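Local coordinates for protein Dhd127_b (Synthetic construct, PDB 6DLM) that pairs with its designed partner chain Dhd127_a as one half of a de novo helical-bundle heterodimer, probably specified by buried hydrogen-bond networks, at residues S14-L18 and Q63-N67. Sequence-based numbering, arbitrary orientation.
Sequences SQEHL and QSDRN
Asn67 OD1 accepts two hydrogen bonds, from Ser14 OG across the contact at 2.9 Å and from Arg66 NH1 on its own helix at 2.8 Å. The two donors reach it from opposite faces of the amide plane, both tilted out of the carbonyl plane. Ser14 gets there because its OG stands anti to the backbone N (chi1 -169°). The Arg66 chain bends twice to bring NH1 back, with OD1 almost in the guanidinium plane. At the other end of the same amide, Asn67 ND2 gives a weak hydrogen bond to Gln15 OE1 (3.3 Å), the two amide planes being 69° apart. The unlike partners at its two ends, two donors at OD1 and a weakly bound acceptor at ND2, are consistent with this amide orientation. Gln15 NE2 carries the network onward to His67 of the Dhd127_a chain. One water ties the two helices further: it donates to Ser14 O and Gln63 OE1, both at 2.8 Å, and accepts from Arg66 NH1. Gln63 OE1 also lies 3.4 Å from His17 CD2, in the plane of the ring at its edge, while Gln63 NE2 bonds to Glu59 and to a second water, which is also hydrogen-bonded to His17 NE2. Leu18 supplies the apolar part: CD2 sits 3.7 Å from Ser64 CA, and CD1 packs against Gln63 CB. Segments 14-18 and 63-67 run antiparallel (160°, axes 10.4 Å apart) in a helical hairpin; its network, buried at Gln15, Gln63 and Asn67 and running outward at Ser14, Arg66 and His17, is consistent with those of designed coiled-coil heterodimers.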
loop_
_atom_site.group_PDB
_atom_site.type_symbol
_atom_site.label_atom_id
_atom_site.label_comp_id
_atom_site.label_asym_id
_atom_site.label_seq_id
_atom_site.Cartn_x
_atom_site.Cartn_y
_atom_site.Cartn_z
ATOM N N SER B 14 -3.120 13.987 -6.426
ATOM C CA SER B 14 -3.730 13.252 -5.331
ATOM C C SER B 14 -3.185 11.812 -5.258
ATOM O O SER B 14 -2.916 11.319 -4.178
ATOM C CB SER B 14 -5.246 13.241 -5.497
ATOM O OG SER B 14 -5.875 12.763 -4.333
ATOM N N GLN B 15 -3.032 11.165 -6.405
ATOM C CA GLN B 15 -2.472 9.815 -6.445
ATOM C C GLN B 15 -1.031 9.793 -5.925
ATOM O O GLN B 15 -0.682 8.926 -5.155
ATOM C CB GLN B 15 -2.479 9.275 -7.875
ATOM C CG GLN B 15 -3.841 8.843 -8.370
ATOM C CD GLN B 15 -4.249 7.499 -7.816
ATOM O OE1 GLN B 15 -5.119 7.408 -6.959
ATOM N NE2 GLN B 15 -3.590 6.453 -8.278
ATOM N N GLU B 16 -0.216 10.751 -6.345
ATOM C CA GLU B 16 1.168 10.828 -5.875
ATOM C C GLU B 16 1.224 11.047 -4.358
ATOM O O GLU B 16 2.035 10.445 -3.685
ATOM C CB GLU B 16 1.933 11.921 -6.602
ATOM C CG GLU B 16 1.874 11.793 -8.111
ATOM C CD GLU B 16 3.009 10.980 -8.682
ATOM O OE1 GLU B 16 3.375 11.221 -9.846
ATOM O OE2 GLU B 16 3.547 10.117 -7.961
ATOM N N HIS B 17 0.344 11.891 -3.845
ATOM C CA HIS B 17 0.279 12.091 -2.411
ATOM C C HIS B 17 -0.085 10.763 -1.730
ATOM O O HIS B 17 0.519 10.406 -0.731
ATOM C CB HIS B 17 -0.768 13.138 -2.074
ATOM C CG HIS B 17 -0.927 13.386 -0.610
ATOM N ND1 HIS B 17 -0.113 14.245 0.091
ATOM C CD2 HIS B 17 -1.820 12.901 0.282
ATOM C CE1 HIS B 17 -0.490 14.270 1.357
ATOM N NE2 HIS B 17 -1.520 13.460 1.500
ATOM N N LEU B 18 -1.042 10.047 -2.302
ATOM C CA LEU B 18 -1.438 8.751 -1.764
ATOM C C LEU B 18 -0.275 7.755 -1.805
ATOM O O LEU B 18 -0.059 7.042 -0.842
ATOM C CB LEU B 18 -2.642 8.203 -2.524
ATOM C CG LEU B 18 -3.196 6.846 -2.093
ATOM C CD1 LEU B 18 -3.531 6.821 -0.621
ATOM C CD2 LEU B 18 -4.427 6.493 -2.906
ATOM N N GLN B 63 -8.462 7.846 1.517
ATOM C CA GLN B 63 -7.989 8.593 0.349
ATOM C C GLN B 63 -8.170 7.835 -0.968
ATOM O O GLN B 63 -8.608 8.406 -1.947
ATOM C CB GLN B 63 -6.521 8.974 0.497
ATOM C CG GLN B 63 -6.291 10.032 1.551
ATOM C CD GLN B 63 -4.869 10.546 1.582
ATOM O OE1 GLN B 63 -4.131 10.436 0.612
ATOM N NE2 GLN B 63 -4.479 11.104 2.713
ATOM N N SER B 64 -7.833 6.554 -0.965
ATOM C CA SER B 64 -7.981 5.737 -2.155
ATOM C C SER B 64 -9.444 5.659 -2.603
ATOM O O SER B 64 -9.730 5.834 -3.770
ATOM C CB SER B 64 -7.466 4.330 -1.881
ATOM O OG SER B 64 -7.709 3.474 -2.968
ATOM N N ASP B 65 -10.355 5.458 -1.664
ATOM C CA ASP B 65 -11.767 5.394 -2.004
ATOM C C ASP B 65 -12.206 6.705 -2.670
ATOM O O ASP B 65 -12.922 6.682 -3.657
ATOM C CB ASP B 65 -12.607 5.186 -0.745
ATOM C CG ASP B 65 -12.590 3.752 -0.246
ATOM O OD1 ASP B 65 -11.998 2.888 -0.905
ATOM O OD2 ASP B 65 -13.193 3.493 0.810
ATOM N N ARG B 66 -11.750 7.826 -2.132
ATOM C CA ARG B 66 -12.082 9.122 -2.704
ATOM C C ARG B 66 -11.501 9.292 -4.110
ATOM O O ARG B 66 -12.178 9.752 -5.010
ATOM C CB ARG B 66 -11.580 10.229 -1.791
ATOM C CG ARG B 66 -11.769 11.624 -2.344
ATOM C CD ARG B 66 -10.430 12.304 -2.547
ATOM N NE ARG B 66 -9.816 12.700 -1.289
ATOM C CZ ARG B 66 -8.517 12.615 -1.027
ATOM N NH1 ARG B 66 -7.700 11.976 -1.847
ATOM N NH2 ARG B 66 -8.038 13.161 0.071
ATOM N N ASN B 67 -10.244 8.909 -4.288
ATOM C CA ASN B 67 -9.601 8.987 -5.602
ATOM C C ASN B 67 -10.299 8.096 -6.633
ATOM O O ASN B 67 -10.443 8.479 -7.777
ATOM C CB ASN B 67 -8.125 8.625 -5.510
ATOM C CG ASN B 67 -7.333 9.634 -4.709
ATOM O OD1 ASN B 67 -7.835 10.687 -4.371
ATOM N ND2 ASN B 67 -6.096 9.312 -4.412
HETATM O O HOH W 1 -4.708 11.164 -2.027
HETATM O O HOH W 2 -1.886 12.161 3.801
#